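Local structure of putative alpha/beta hydrolase FOLD protein (Candidatus Nitrososphaera gargensis, 5A62) at residues A[47-52]-A[261-266]; A[54-59]-A[102-107]. The protein probably acts as a carboxylesterase-type hydrolase of the alpha/beta hydrolase fold. All coordinates share one frame; numbering follows the deposited sequence. Where two conformers were deposited one is given.

Contact 1: A[47-52]-A[261-266]; sequences LKSGFR and ILMGFL
Ser-49 and Phe-51 receive the end of Met-263, whose methyl carbon CE lies 3.5 Å from Ser-49 OG and 3.8 Å from Ser-49 CB. The same methyl arrives at the edge of the phenyl ring, near its plane, with CE 4.3 Å from Phe-51 CE2. Leu-266, one helical turn further on, meets the outer end of that ring at a slant: its CB is 4.1 Å from Phe-51 CZ and its CD1 also 4.1 Å from Phe-51 CE2. Bends at chi2 (-47°) and chi3 (-61°) carry the methionine tip across to the serine and the ring, although its CB does not aim at them. A long, unbranched thioether suits this place because its rotatable bonds let the terminal methyl turn toward Ser-49 and the ring edge.

Behind the first shell, Ser-49 OG is hydrogen-bonded to the carbonyl of Leu-45, so this hydroxyl can sit against a methyl while its polar need is met within its own helix end. Gly-50, with positive phi (88°), is the C' residue of a Schellman motif: Phe-51 N bonds to Leu-46 O, and Gly-50 N to Leu-47 O at 3.0 Å. At these backbone angles a side chain would press against the preceding carbonyl O, so the position calls for glycine. The turn ends helix 40-48 and leaves the Phe-51 side chain directed toward helix 256-272. Leu-46 touches both Met-263 and Leu-266, and Phe-51 packs on Tyr-24.

The carboxy-terminal helix is thus joined to the exit of helix 40-48 by van der Waals packing of methyl, methylene and aromatic groups, with one serine hydroxyl against a methyl, and without a polar bond to fix their precise spacing.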
loop_
_atom_site.group_PDB
_atom_site.type_symbol
_atom_site.label_atom_id
_atom_site.label_comp_id
_atom_site.label_asym_id
_atom_site.label_seq_id
_atom_site.Cartn_x
_atom_site.Cartn_y
_atom_site.Cartn_z
ATOM N N LEU A 47 4.423 -33.407 -10.995
ATOM C CA LEU A 47 3.455 -34.501 -11.256
ATOM C C LEU A 47 4.166 -35.806 -11.526
ATOM O O LEU A 47 3.721 -36.855 -11.003
ATOM C CB LEU A 47 2.590 -34.203 -12.454
ATOM C CG LEU A 47 1.572 -33.138 -12.281
ATOM C CD1 LEU A 47 0.955 -32.780 -13.628
ATOM C CD2 LEU A 47 0.560 -33.527 -11.207
ATOM N N LYS A 48 5.243 -35.771 -12.302
ATOM C CA LYS A 48 6.002 -37.019 -12.595
ATOM C C LYS A 48 6.647 -37.582 -11.327
ATOM O O LYS A 48 6.881 -38.810 -11.172
ATOM C CB LYS A 48 7.074 -36.763 -13.650
ATOM C CG LYS A 48 6.489 -36.403 -14.980
ATOM C CD LYS A 48 7.461 -36.529 -16.135
ATOM C CE LYS A 48 6.732 -36.134 -17.427
ATOM N NZ LYS A 48 7.679 -35.992 -18.563
ATOM N N SER A 49 6.934 -36.731 -10.351
ATOM C CA SER A 49 7.419 -37.158 -9.100
ATOM C C SER A 49 6.346 -37.599 -8.096
ATOM O O SER A 49 6.689 -37.835 -6.958
ATOM C CB SER A 49 8.253 -36.047 -8.482
ATOM O OG SER A 49 9.236 -35.602 -9.400
ATOM N N GLY A 50 5.076 -37.670 -8.511
ATOM C CA GLY A 50 3.984 -38.153 -7.683
ATOM C C GLY A 50 3.233 -37.191 -6.765
ATOM O O GLY A 50 2.391 -37.596 -6.002
ATOM N N PHE A 51 3.491 -35.898 -6.878
ATOM C CA PHE A 51 2.752 -34.913 -6.119
ATOM C C PHE A 51 1.466 -34.438 -6.765
ATOM O O PHE A 51 1.286 -34.578 -7.972
ATOM C CB PHE A 51 3.692 -33.701 -6.025
ATOM C CG PHE A 51 4.873 -33.958 -5.197
ATOM C CD1 PHE A 51 4.755 -33.982 -3.833
ATOM C CD2 PHE A 51 6.138 -34.141 -5.764
ATOM C CE1 PHE A 51 5.863 -34.194 -3.020
ATOM C CE2 PHE A 51 7.246 -34.372 -4.938
ATOM C CZ PHE A 51 7.101 -34.438 -3.584
ATOM N N ARG A 52 0.576 -33.925 -5.910
ATOM C CA ARG A 52 -0.585 -33.167 -6.351
ATOM C C ARG A 52 -0.049 -31.703 -6.390
ATOM O O ARG A 52 0.707 -31.336 -5.521
ATOM C CB ARG A 52 -1.701 -33.275 -5.380
ATOM C CG ARG A 52 -2.895 -32.426 -5.655
ATOM C CD ARG A 52 -3.867 -32.552 -4.541
ATOM N NE ARG A 52 -5.076 -31.797 -4.695
ATOM C CZ ARG A 52 -6.055 -31.778 -3.811
ATOM N NH1 ARG A 52 -5.952 -32.394 -2.637
ATOM N NH2 ARG A 52 -7.136 -31.084 -4.088
ATOM N N ILE A 261 18.218 -29.072 -6.349
ATOM C CA ILE A 261 18.033 -28.603 -4.989
ATOM C C ILE A 261 16.586 -28.780 -4.501
ATOM O O ILE A 261 16.328 -29.324 -3.439
ATOM C CB ILE A 261 18.466 -27.143 -4.868
ATOM C CG1 ILE A 261 19.989 -27.042 -5.054
ATOM C CG2 ILE A 261 18.082 -26.586 -3.514
ATOM C CD1 ILE A 261 20.445 -25.637 -5.286
ATOM N N LEU A 262 15.649 -28.346 -5.331
ATOM C CA LEU A 262 14.238 -28.475 -4.989
ATOM C C LEU A 262 13.843 -29.912 -4.680
ATOM O O LEU A 262 13.154 -30.154 -3.667
ATOM C CB LEU A 262 13.422 -27.927 -6.155
ATOM C CG LEU A 262 11.894 -28.014 -5.966
ATOM C CD1 LEU A 262 11.485 -27.082 -4.853
ATOM C CD2 LEU A 262 11.110 -27.713 -7.242
ATOM N N MET A 263 14.256 -30.851 -5.546
ATOM C CA MET A 263 13.807 -32.228 -5.305
ATOM C C MET A 263 14.460 -32.828 -4.049
ATOM O O MET A 263 13.843 -33.603 -3.311
ATOM C CB MET A 263 14.001 -33.102 -6.553
ATOM C CG MET A 263 13.289 -32.576 -7.780
ATOM S SD MET A 263 11.551 -32.056 -7.570
ATOM C CE MET A 263 10.869 -33.617 -7.057
ATOM N N GLY A 264 15.679 -32.404 -3.756
ATOM C CA GLY A 264 16.309 -32.706 -2.525
ATOM C C GLY A 264 15.538 -32.270 -1.297
ATOM O O GLY A 264 15.327 -32.997 -0.324
ATOM N N PHE A 265 15.110 -31.014 -1.335
ATOM C CA PHE A 265 14.306 -30.518 -0.238
ATOM C C PHE A 265 12.997 -31.295 -0.100
ATOM O O PHE A 265 12.546 -31.597 0.995
ATOM C CB PHE A 265 13.937 -29.035 -0.523
ATOM C CG PHE A 265 15.066 -28.029 -0.443
ATOM C CD1 PHE A 265 16.331 -28.318 0.114
ATOM C CD2 PHE A 265 14.849 -26.735 -0.897
ATOM C CE1 PHE A 265 17.282 -27.336 0.160
ATOM C CE2 PHE A 265 15.787 -25.763 -0.801
ATOM C CZ PHE A 265 16.985 -26.055 -0.264
ATOM N N LEU A 266 12.318 -31.572 -1.215
ATOM C CA LEU A 266 11.057 -32.258 -1.168
ATOM C C LEU A 266 11.249 -33.694 -0.644
ATOM O O LEU A 266 10.357 -34.201 0.000
ATOM C CB LEU A 266 10.393 -32.274 -2.543
ATOM C CG LEU A 266 9.903 -30.862 -2.974
ATOM C CD1 LEU A 266 9.398 -30.902 -4.376
ATOM C CD2 LEU A 266 8.801 -30.409 -2.060
#

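Contact 2: A[54-59]-A[102-107]; sequences IAYELR and GIISSM
Ile-104 and Leu-58 reach toward each other tip to tip, Leu-58 CD2 standing 3.9 Å from Ile-104 CD1. In both residues the main branch lies beside the backbone N. The leucine then forks: CD1 takes the extended position, while CD2, the other methyl, meets the isoleucine. Ile-104 has chi2 165°, which carries CD1 to the far end of its chain. Its second branch, CG2, is turned to Tyr-56 and lies 4.2 Å from Tyr-56 OH. Beta branching therefore lets one residue serve two neighbours. Tyr-56 comes at it from the strand with chi1 at 77°, so that the long phenol brings only its outer end close; its side chain also touches Leu-84 of helix 74-87.

These side chains join strand 52-56 and the chain that follows it to helix 100-111, which packs on the central sheet of the alpha/beta hydrolase fold. The helix begins directly after Ser-99, within a GxSxG sequence (Gly-97, Ser-99, Gly-101) that fits the nucleophile elbow of this family, and the side chain of Ile-104 touches those residues.

Next to Ile-104, Ser-105 folds its hydroxyl back on the helix. Ser-105 OG donates to Gly-102 O at 2.8 Å, tilted 23° from the carbonyl plane. That carbonyl also accepts its helical N-H, from Ser-106 N, and both donors reach it from the same face of its plane. A serine suits this buried helix because the backbone itself satisfies its small polar group. On the loop, Leu-58 N bonds to His-30 NE2, anchoring the backbone that presents the leucine.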
loop_
_atom_site.group_PDB
_atom_site.type_symbol
_atom_site.label_atom_id
_atom_site.label_comp_id
_atom_site.label_asym_id
_atom_site.label_seq_id
_atom_site.Cartn_x
_atom_site.Cartn_y
_atom_site.Cartn_z
ATOM N N ILE A 54 -0.986 -27.717 -6.944
ATOM C CA ILE A 54 -1.962 -26.651 -6.966
ATOM C C ILE A 54 -1.260 -25.360 -7.341
ATOM O O ILE A 54 -0.211 -25.069 -6.738
ATOM C CB ILE A 54 -2.632 -26.490 -5.613
ATOM C CG1 ILE A 54 -3.421 -27.797 -5.289
ATOM C CG2 ILE A 54 -3.605 -25.305 -5.639
ATOM C CD1 ILE A 54 -3.592 -28.024 -3.826
ATOM N N ALA A 55 -1.748 -24.657 -8.325
ATOM C CA ALA A 55 -1.167 -23.341 -8.677
ATOM C C ALA A 55 -2.297 -22.366 -8.844
ATOM O O ALA A 55 -3.400 -22.763 -9.192
ATOM C CB ALA A 55 -0.360 -23.456 -9.927
ATOM N N TYR A 56 -2.079 -21.105 -8.555
ATOM C CA TYR A 56 -3.099 -20.104 -8.668
ATOM C C TYR A 56 -2.546 -18.783 -9.107
ATOM O O TYR A 56 -1.346 -18.578 -9.067
ATOM C CB TYR A 56 -3.989 -20.001 -7.420
ATOM C CG TYR A 56 -3.324 -19.265 -6.289
ATOM C CD1 TYR A 56 -2.320 -19.849 -5.528
ATOM C CD2 TYR A 56 -3.690 -17.979 -5.956
ATOM C CE1 TYR A 56 -1.765 -19.168 -4.475
ATOM C CE2 TYR A 56 -3.146 -17.316 -4.917
ATOM C CZ TYR A 56 -2.136 -17.907 -4.216
ATOM O OH TYR A 56 -1.607 -17.251 -3.153
ATOM N N GLU A 57 -3.395 -17.909 -9.582
ATOM C CA GLU A 57 -3.022 -16.597 -10.020
ATOM C C GLU A 57 -3.471 -15.580 -9.007
ATOM O O GLU A 57 -4.613 -15.504 -8.599
ATOM C CB GLU A 57 -3.514 -16.339 -11.442
ATOM C CG GLU A 57 -2.739 -17.219 -12.422
ATOM C CD GLU A 57 -3.159 -17.355 -13.837
ATOM O OE1 GLU A 57 -4.251 -16.935 -14.223
ATOM O OE2 GLU A 57 -2.293 -17.872 -14.579
ATOM N N LEU A 58 -2.501 -14.746 -8.594
ATOM C CA LEU A 58 -2.725 -13.626 -7.710
ATOM C C LEU A 58 -3.678 -12.592 -8.257
ATOM O O LEU A 58 -3.850 -12.473 -9.449
ATOM C CB LEU A 58 -1.403 -12.942 -7.400
ATOM C CG LEU A 58 -0.374 -13.797 -6.682
ATOM C CD1 LEU A 58 0.905 -12.937 -6.501
ATOM C CD2 LEU A 58 -0.834 -14.394 -5.401
ATOM N N ARG A 59 -4.250 -11.772 -7.382
ATOM C CA ARG A 59 -5.157 -10.683 -7.784
ATOM C C ARG A 59 -4.587 -9.915 -8.927
ATOM O O ARG A 59 -3.389 -9.484 -8.907
ATOM C CB ARG A 59 -5.417 -9.697 -6.655
ATOM C CG ARG A 59 -6.157 -10.339 -5.504
ATOM C CD ARG A 59 -6.613 -9.311 -4.539
ATOM N NE ARG A 59 -7.216 -9.943 -3.364
ATOM C CZ ARG A 59 -7.948 -9.291 -2.470
ATOM N NH1 ARG A 59 -8.236 -8.010 -2.646
ATOM N NH2 ARG A 59 -8.424 -10.009 -1.438
ATOM N N GLY A 102 6.991 -16.192 -2.084
ATOM C CA GLY A 102 7.816 -16.564 -0.913
ATOM C C GLY A 102 7.388 -15.842 0.334
ATOM O O GLY A 102 7.228 -16.405 1.425
ATOM N N ILE A 103 7.107 -14.543 0.210
ATOM C CA ILE A 103 6.599 -13.792 1.276
ATOM C C ILE A 103 5.219 -14.318 1.752
ATOM O O ILE A 103 4.930 -14.520 2.940
ATOM C CB ILE A 103 6.498 -12.296 0.853
ATOM C CG1 ILE A 103 7.759 -11.911 0.042
ATOM C CG2 ILE A 103 6.327 -11.598 2.148
ATOM C CD1 ILE A 103 7.876 -10.445 -0.397
ATOM N N ILE A 104 4.338 -14.533 0.774
ATOM C CA ILE A 104 3.042 -15.077 1.055
ATOM C C ILE A 104 3.191 -16.435 1.815
ATOM O O ILE A 104 2.474 -16.643 2.774
ATOM C CB ILE A 104 2.236 -15.251 -0.253
ATOM C CG1 ILE A 104 1.874 -13.848 -0.792
ATOM C CG2 ILE A 104 1.011 -16.128 -0.027
ATOM C CD1 ILE A 104 1.414 -13.878 -2.241
ATOM N N SER A 105 4.076 -17.308 1.317
ATOM C CA SER A 105 4.242 -18.608 1.961
ATOM C C SER A 105 4.650 -18.446 3.394
ATOM O O SER A 105 4.176 -19.209 4.260
ATOM C CB SER A 105 5.216 -19.511 1.225
ATOM O OG SER A 105 6.581 -19.142 1.331
ATOM N N SER A 106 5.537 -17.473 3.672
ATOM C CA SER A 106 6.004 -17.289 5.017
ATOM C C SER A 106 4.915 -16.785 5.963
ATOM O O SER A 106 4.770 -17.262 7.097
ATOM C CB SER A 106 7.254 -16.415 4.985
ATOM O OG SER A 106 6.948 -15.057 4.736
ATOM N N MET A 107 4.070 -15.878 5.500
ATOM C CA MET A 107 2.994 -15.385 6.311
ATOM C C MET A 107 1.907 -16.417 6.509
ATOM O O MET A 107 1.315 -16.531 7.576
ATOM C CB MET A 107 2.357 -14.131 5.641
ATOM C CG MET A 107 3.281 -12.921 5.686
ATOM S SD MET A 107 2.573 -11.451 4.926
ATOM C CE MET A 107 1.271 -11.121 6.024
#

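The two contacts have centres about 18 Å apart and do not touch, yet the chain runs almost directly from one into the other: helix 40-48 ends in segment 47-52, whose last residue begins strand 52-56, and segment 54-59 continues that strand into the loop beyond. Contact 2 closes early, with helix 100-111 only some forty residues on, and its centre lies about 6 Å from the centre of the chain. Contact 1 spans over two hundred residues to helix 256-272, and its centre lies further out, about 17 Å from that of the chain. Together they join the chain just before strand 52-56, and the strand with the loop after it, to different helices, one beside the probable nucleophile elbow and the other carboxy-terminal.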